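Local coordinates for protein alpha-galactosidase (Lactobacillus brevis, PDB 3MI6) that probably hydrolyses terminal, non-reducing alpha-D-galactose residues of alpha-galactosides, as a member of glycoside hydrolase family 36, at residues Arg222-His227 and Trp478-Tyr483; Val253-Phe258 and Arg533-Met538. All blocks are in the same frame, centred on the assembly; numbering follows the deposited sequence.

Both interactions join the N-terminal beta-rich part of the chain to the TIM barrel, and their centres lie about 10 Å apart. The segments alternate along the sequence: 222-227 and 253-258 come first, from loops of the N-terminal part. Segment 478-483 follows, starting at the end of barrel strand 475-478, and segment 533-538 comes last, in the connection that leads from barrel strand 523-526 to 544-546. The two N-terminal loops hold each other through Asn257, whose side chain probably accepts from Met223 N, and Ser225 of interaction 1 is probably hydrogen-bonded to Asp535 of interaction 2. They are adjoining parts of one interface beside the predicted active site, where interaction 1 includes the predicted nucleophile Asp479.

Interaction 1: residues Arg222-His227 and Trp478-Tyr483; sequences RMASSH and WDMNRY
Neither Arg222-His227 nor the part of Trp478-Tyr483 that meets it is regular helix or strand, and the two backbones come nearest at Arg222 and Tyr483, whose CA atoms are 5.9 Å apart. The second segment leaves barrel strand 475-478 and carries the predicted nucleophile, Asp479. Tyr483 contributes the largest share of the contact. Its CG stands beside its own backbone N (chi1 -67°), which carries the phenol along Arg222-His227 toward the His227 ring. Arg222 lies over one ring face: CB sits 4.2 Å from the centroid of the Tyr483 ring in a CH-pi contact, and the chain bends at chi3 to bring NE to 3.5 Å from Tyr483 CE2, above the rim. The guanidinium is not stacked on the ring but steeply inclined to it, at 73°, with its edge toward the phenol. Ala224 CB approaches the ring edge and also touches CE of Met480, a selenomethionine, at 3.9 Å. At the far end, Tyr483 OH meets the edge of the His227 imidazole in a hydrogen bond with ND1 whose proton may lie on either atom; the modelled length of 2.5 Å is doubtful at this resolution. The same OH accepts a weak bond from His227 N at 3.3 Å. The other imidazole nitrogen, NE2, is hydrogen-bonded to Ser529 O, so both ring nitrogens have partners. A phenylalanine in place of Tyr483 would probably keep a ring face for Arg222 but leave His227 ND1 without this partner and its ring freer to turn. Arg482 NE and NH2 both donate to Tyr483 O, a side-on, two-nitrogen grip on one carbonyl oxygen. The Tyr483-His227 polar pair thus ties the segment carrying the predicted nucleophile to an N-terminal loop, with His227 about 4 Å, side chain to side chain, from Trp200, predicted to bind substrate.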
loop_
_atom_site.group_PDB
_atom_site.type_symbol
_atom_site.label_atom_id
_atom_site.label_comp_id
_atom_site.label_asym_id
_atom_site.label_seq_id
_atom_site.Cartn_x
_atom_site.Cartn_y
_atom_site.Cartn_z
ATOM N N ARG D 222 -3.115 32.688 9.683
ATOM C CA ARG D 222 -2.963 33.827 8.786
ATOM C C ARG D 222 -4.157 34.784 8.728
ATOM O O ARG D 222 -4.292 35.539 7.763
ATOM C CB ARG D 222 -2.625 33.334 7.384
ATOM C CG ARG D 222 -1.805 32.049 7.378
ATOM C CD ARG D 222 -1.949 31.306 6.037
ATOM N NE ARG D 222 -0.865 31.627 5.113
ATOM C CZ ARG D 222 0.181 30.837 4.905
ATOM N NH1 ARG D 222 0.264 29.672 5.550
ATOM N NH2 ARG D 222 1.122 31.208 4.045
HETATM N N MSE D 223 -4.992 34.776 9.765
HETATM C CA MSE D 223 -6.220 35.592 9.795
HETATM C C MSE D 223 -7.137 35.394 8.568
HETATM O O MSE D 223 -7.858 36.317 8.145
HETATM C CB MSE D 223 -5.901 37.075 9.936
HETATM C CG MSE D 223 -5.609 37.578 11.332
HETATM SE SE MSE D 223 -5.314 39.541 11.235
HETATM C CE MSE D 223 -4.940 39.850 13.115
ATOM N N ALA D 224 -7.079 34.195 8.005
ATOM C CA ALA D 224 -7.983 33.753 6.958
ATOM C C ALA D 224 -7.885 32.247 6.972
ATOM O O ALA D 224 -6.849 31.703 7.371
ATOM C CB ALA D 224 -7.554 34.280 5.618
ATOM N N SER D 225 -8.960 31.565 6.588
ATOM C CA SER D 225 -8.836 30.162 6.235
ATOM C C SER D 225 -7.889 30.325 5.078
ATOM O O SER D 225 -7.985 31.310 4.357
ATOM C CB SER D 225 -10.178 29.630 5.757
ATOM O OG SER D 225 -10.759 30.533 4.822
ATOM N N SER D 226 -6.942 29.435 4.875
ATOM C CA SER D 226 -5.919 29.813 3.900
ATOM C C SER D 226 -6.133 29.342 2.442
ATOM O O SER D 226 -7.131 28.719 2.113
ATOM C CB SER D 226 -4.550 29.374 4.423
ATOM O OG SER D 226 -4.627 28.076 4.991
ATOM N N HIS D 227 -5.197 29.702 1.571
ATOM C CA HIS D 227 -4.950 28.947 0.351
ATOM C C HIS D 227 -4.421 27.569 0.773
ATOM O O HIS D 227 -4.705 26.567 0.149
ATOM C CB HIS D 227 -3.870 29.618 -0.531
ATOM C CG HIS D 227 -4.274 30.942 -1.111
ATOM N ND1 HIS D 227 -3.949 32.148 -0.518
ATOM C CD2 HIS D 227 -4.965 31.253 -2.236
ATOM C CE1 HIS D 227 -4.432 33.140 -1.246
ATOM N NE2 HIS D 227 -5.051 32.624 -2.295
ATOM N N TRP D 478 -14.849 41.558 -4.166
ATOM C CA TRP D 478 -14.193 41.991 -2.940
ATOM C C TRP D 478 -12.975 41.103 -2.676
ATOM O O TRP D 478 -13.086 39.983 -2.162
ATOM C CB TRP D 478 -15.202 41.931 -1.791
ATOM C CG TRP D 478 -14.672 42.163 -0.407
ATOM C CD1 TRP D 478 -13.404 41.955 0.038
ATOM C CD2 TRP D 478 -15.425 42.609 0.726
ATOM N NE1 TRP D 478 -13.312 42.252 1.379
ATOM C CE2 TRP D 478 -14.540 42.652 1.827
ATOM C CE3 TRP D 478 -16.763 42.976 0.918
ATOM C CZ2 TRP D 478 -14.945 43.047 3.098
ATOM C CZ3 TRP D 478 -17.167 43.366 2.186
ATOM C CH2 TRP D 478 -16.261 43.401 3.260
ATOM N N ASP D 479 -11.811 41.625 -3.036
ATOM C CA ASP D 479 -10.575 40.862 -3.031
ATOM C C ASP D 479 -9.803 41.081 -1.723
ATOM O O ASP D 479 -10.224 41.857 -0.872
ATOM C CB ASP D 479 -9.744 41.290 -4.235
ATOM C CG ASP D 479 -8.748 40.245 -4.658
ATOM O OD1 ASP D 479 -8.485 39.310 -3.865
ATOM O OD2 ASP D 479 -8.229 40.364 -5.795
HETATM N N MSE D 480 -8.675 40.393 -1.570
HETATM C CA MSE D 480 -7.878 40.435 -0.344
HETATM C C MSE D 480 -6.554 39.704 -0.601
HETATM O O MSE D 480 -6.507 38.469 -0.570
HETATM C CB MSE D 480 -8.653 39.790 0.810
HETATM C CG MSE D 480 -8.163 40.178 2.194
HETATM SE SE MSE D 480 -6.621 39.149 2.831
HETATM C CE MSE D 480 -7.470 37.436 3.275
ATOM N N ASN D 481 -5.485 40.471 -0.836
ATOM C CA ASN D 481 -4.285 39.965 -1.502
ATOM C C ASN D 481 -2.975 39.836 -0.711
ATOM O O ASN D 481 -1.920 39.631 -1.303
ATOM C CB ASN D 481 -4.012 40.789 -2.761
ATOM C CG ASN D 481 -4.976 40.475 -3.884
ATOM O OD1 ASN D 481 -5.604 41.374 -4.461
ATOM N ND2 ASN D 481 -5.113 39.192 -4.194
ATOM N N ARG D 482 -3.012 39.956 0.606
ATOM C CA ARG D 482 -1.835 39.592 1.381
ATOM C C ARG D 482 -2.216 39.043 2.744
ATOM O O ARG D 482 -3.362 39.140 3.150
ATOM C CB ARG D 482 -0.895 40.775 1.553
ATOM C CG ARG D 482 -1.413 41.831 2.487
ATOM C CD ARG D 482 -0.294 42.621 3.043
ATOM N NE ARG D 482 0.383 41.912 4.119
ATOM C CZ ARG D 482 1.460 42.381 4.743
ATOM N NH1 ARG D 482 1.973 43.550 4.380
ATOM N NH2 ARG D 482 2.032 41.692 5.723
ATOM N N TYR D 483 -1.250 38.460 3.439
ATOM C CA TYR D 483 -1.479 37.958 4.793
ATOM C C TYR D 483 -0.904 38.923 5.842
ATOM O O TYR D 483 0.202 39.425 5.682
ATOM C CB TYR D 483 -0.919 36.535 4.961
ATOM C CG TYR D 483 -1.660 35.508 4.139
ATOM C CD1 TYR D 483 -3.039 35.364 4.262
ATOM C CD2 TYR D 483 -0.984 34.670 3.238
ATOM C CE1 TYR D 483 -3.732 34.421 3.512
ATOM C CE2 TYR D 483 -1.664 33.728 2.486
ATOM C CZ TYR D 483 -3.047 33.605 2.625
ATOM O OH TYR D 483 -3.755 32.669 1.880
#

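Interaction 2: residues Val253-Phe258 and Arg533-Met538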
loop_
_atom_site.group_PDB
_atom_site.type_symbol
_atom_site.label_atom_id
_atom_site.label_comp_id
_atom_site.label_asym_id
_atom_site.label_seq_id
_atom_site.Cartn_x
_atom_site.Cartn_y
_atom_site.Cartn_z
ATOM N N VAL D 253 -18.346 27.480 9.818
ATOM C CA VAL D 253 -18.720 28.787 9.292
ATOM C C VAL D 253 -17.862 29.888 9.897
ATOM O O VAL D 253 -18.301 30.583 10.784
ATOM C CB VAL D 253 -20.167 29.109 9.542
ATOM C CG1 VAL D 253 -20.576 30.257 8.634
ATOM C CG2 VAL D 253 -21.010 27.884 9.299
ATOM N N TYR D 254 -16.639 30.030 9.400
ATOM C CA TYR D 254 -15.658 30.963 9.932
ATOM C C TYR D 254 -14.657 31.241 8.826
ATOM O O TYR D 254 -14.524 30.449 7.911
ATOM C CB TYR D 254 -14.956 30.345 11.141
ATOM C CG TYR D 254 -14.180 31.343 11.960
ATOM C CD1 TYR D 254 -14.806 32.467 12.487
ATOM C CD2 TYR D 254 -12.816 31.163 12.205
ATOM C CE1 TYR D 254 -14.097 33.385 13.228
ATOM C CE2 TYR D 254 -12.093 32.074 12.942
ATOM C CZ TYR D 254 -12.740 33.184 13.456
ATOM O OH TYR D 254 -12.029 34.108 14.184
ATOM N N SER D 255 -13.960 32.362 8.875
ATOM C CA SER D 255 -13.111 32.741 7.751
ATOM C C SER D 255 -11.743 33.187 8.212
ATOM O O SER D 255 -10.958 33.695 7.418
ATOM C CB SER D 255 -13.752 33.879 6.947
ATOM O OG SER D 255 -15.139 33.664 6.785
ATOM N N GLY D 256 -11.476 33.021 9.501
ATOM C CA GLY D 256 -10.224 33.448 10.089
ATOM C C GLY D 256 -9.416 32.240 10.491
ATOM O O GLY D 256 -9.506 31.194 9.842
ATOM N N ASN D 257 -8.631 32.372 11.558
ATOM C CA ASN D 257 -7.775 31.280 11.993
ATOM C C ASN D 257 -8.565 30.064 12.421
ATOM O O ASN D 257 -9.425 30.159 13.282
ATOM C CB ASN D 257 -6.906 31.743 13.136
ATOM C CG ASN D 257 -5.882 32.735 12.695
ATOM O OD1 ASN D 257 -5.661 32.908 11.506
ATOM N ND2 ASN D 257 -5.234 33.390 13.647
ATOM N N PHE D 258 -8.289 28.912 11.820
ATOM C CA PHE D 258 -8.991 27.706 12.245
ATOM C C PHE D 258 -8.067 26.557 12.639
ATOM O O PHE D 258 -6.883 26.548 12.297
ATOM C CB PHE D 258 -9.967 27.248 11.168
ATOM C CG PHE D 258 -9.314 26.548 10.026
ATOM C CD1 PHE D 258 -8.847 27.260 8.937
ATOM C CD2 PHE D 258 -9.168 25.180 10.030
ATOM C CE1 PHE D 258 -8.255 26.619 7.867
ATOM C CE2 PHE D 258 -8.578 24.541 8.964
ATOM C CZ PHE D 258 -8.120 25.269 7.878
ATOM N N ARG D 533 -9.724 32.467 0.861
ATOM C CA ARG D 533 -10.720 32.529 1.929
ATOM C C ARG D 533 -11.953 31.720 1.581
ATOM O O ARG D 533 -13.026 31.979 2.087
ATOM C CB ARG D 533 -11.109 33.971 2.237
ATOM C CG ARG D 533 -10.348 34.567 3.387
ATOM C CD ARG D 533 -11.249 35.417 4.229
ATOM N NE ARG D 533 -11.678 36.643 3.548
ATOM C CZ ARG D 533 -11.239 37.864 3.848
ATOM N NH1 ARG D 533 -10.337 38.039 4.816
ATOM N NH2 ARG D 533 -11.702 38.907 3.172
ATOM N N PHE D 534 -11.780 30.725 0.728
ATOM C CA PHE D 534 -12.900 29.982 0.195
ATOM C C PHE D 534 -13.595 29.168 1.288
ATOM O O PHE D 534 -13.284 27.978 1.467
ATOM C CB PHE D 534 -12.388 29.047 -0.900
ATOM C CG PHE D 534 -13.458 28.549 -1.814
ATOM C CD1 PHE D 534 -14.253 27.498 -1.444
ATOM C CD2 PHE D 534 -13.662 29.153 -3.045
ATOM C CE1 PHE D 534 -15.236 27.055 -2.281
ATOM C CE2 PHE D 534 -14.641 28.721 -3.896
ATOM C CZ PHE D 534 -15.434 27.665 -3.519
ATOM N N ASP D 535 -14.536 29.785 2.004
ATOM C CA ASP D 535 -15.135 29.115 3.151
ATOM C C ASP D 535 -16.584 29.486 3.458
ATOM O O ASP D 535 -17.099 30.472 2.980
ATOM C CB ASP D 535 -14.266 29.319 4.381
ATOM C CG ASP D 535 -14.152 30.771 4.776
ATOM O OD1 ASP D 535 -15.145 31.524 4.623
ATOM O OD2 ASP D 535 -13.062 31.153 5.252
ATOM N N LEU D 536 -17.239 28.669 4.274
ATOM C CA LEU D 536 -18.656 28.848 4.557
ATOM C C LEU D 536 -18.922 30.234 5.150
ATOM O O LEU D 536 -19.994 30.807 4.968
ATOM C CB LEU D 536 -19.189 27.722 5.460
ATOM C CG LEU D 536 -19.061 26.269 4.938
ATOM C CD1 LEU D 536 -19.337 25.272 6.031
ATOM C CD2 LEU D 536 -19.938 25.966 3.741
ATOM N N GLY D 537 -17.924 30.786 5.827
ATOM C CA GLY D 537 -18.095 32.066 6.474
ATOM C C GLY D 537 -18.457 33.135 5.470
ATOM O O GLY D 537 -19.263 34.015 5.752
HETATM N N MSE D 538 -17.855 33.063 4.292
HETATM C CA MSE D 538 -18.070 34.083 3.282
HETATM C C MSE D 538 -19.289 33.808 2.409
HETATM O O MSE D 538 -19.882 34.746 1.884
HETATM C CB MSE D 538 -16.832 34.212 2.412
HETATM C CG MSE D 538 -15.579 34.458 3.201
HETATM SE SE MSE D 538 -15.380 36.353 3.675
HETATM C CE MSE D 538 -15.281 37.108 1.878
#
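Ser255 turns its side chain onto the first turn of helix 536-539, where OG lies 3.4 Å from Gly537 CA and 3.7 Å from CG of the selenomethionine Met538. The motif it meets is a helix N-cap: Asp535 precedes the helix and accepts from Met538 N through OD1, at 3.1 Å. This short helix lies in the connection between TIM-barrel strands 523-526 and 544-546, while Val253-Phe258 is a loop between strands 247-252 and 258-264 of the N-terminal part. Asp535 CG sits between its backbone N and carbonyl carbon (chi1 63°), a rotation that folds the carboxylate back over the helix start and also brings it against the loop. Ser255 OG is 3.0 Å from Asp535 OD1, but its proton has another acceptor within reach; OG is also hydrogen-bonded to Tyr509 OH of helix 500-518. The other carboxylate oxygen, OD2, is probably hydrogen-bonded to Ser225 OG, so the capping residue also reaches the neighbouring N-terminal loop.

The backbones are closest at Val253 and Gly537, with CA atoms 4.4 Å apart. A CB on Gly537 would point at the loop and probably crowd Ser255 OG and Tyr254 C, so the close approach appears to depend on the bare backbone. Val253 CG1 covers this turn alongside Gly537 CA, and its CG2 faces Leu536 CB. Just before the cap in sequence, the bent Arg533 chain passes the loop on its way to a salt bridge with Glu416, its CD lying 3.6 Å from Ser255 O.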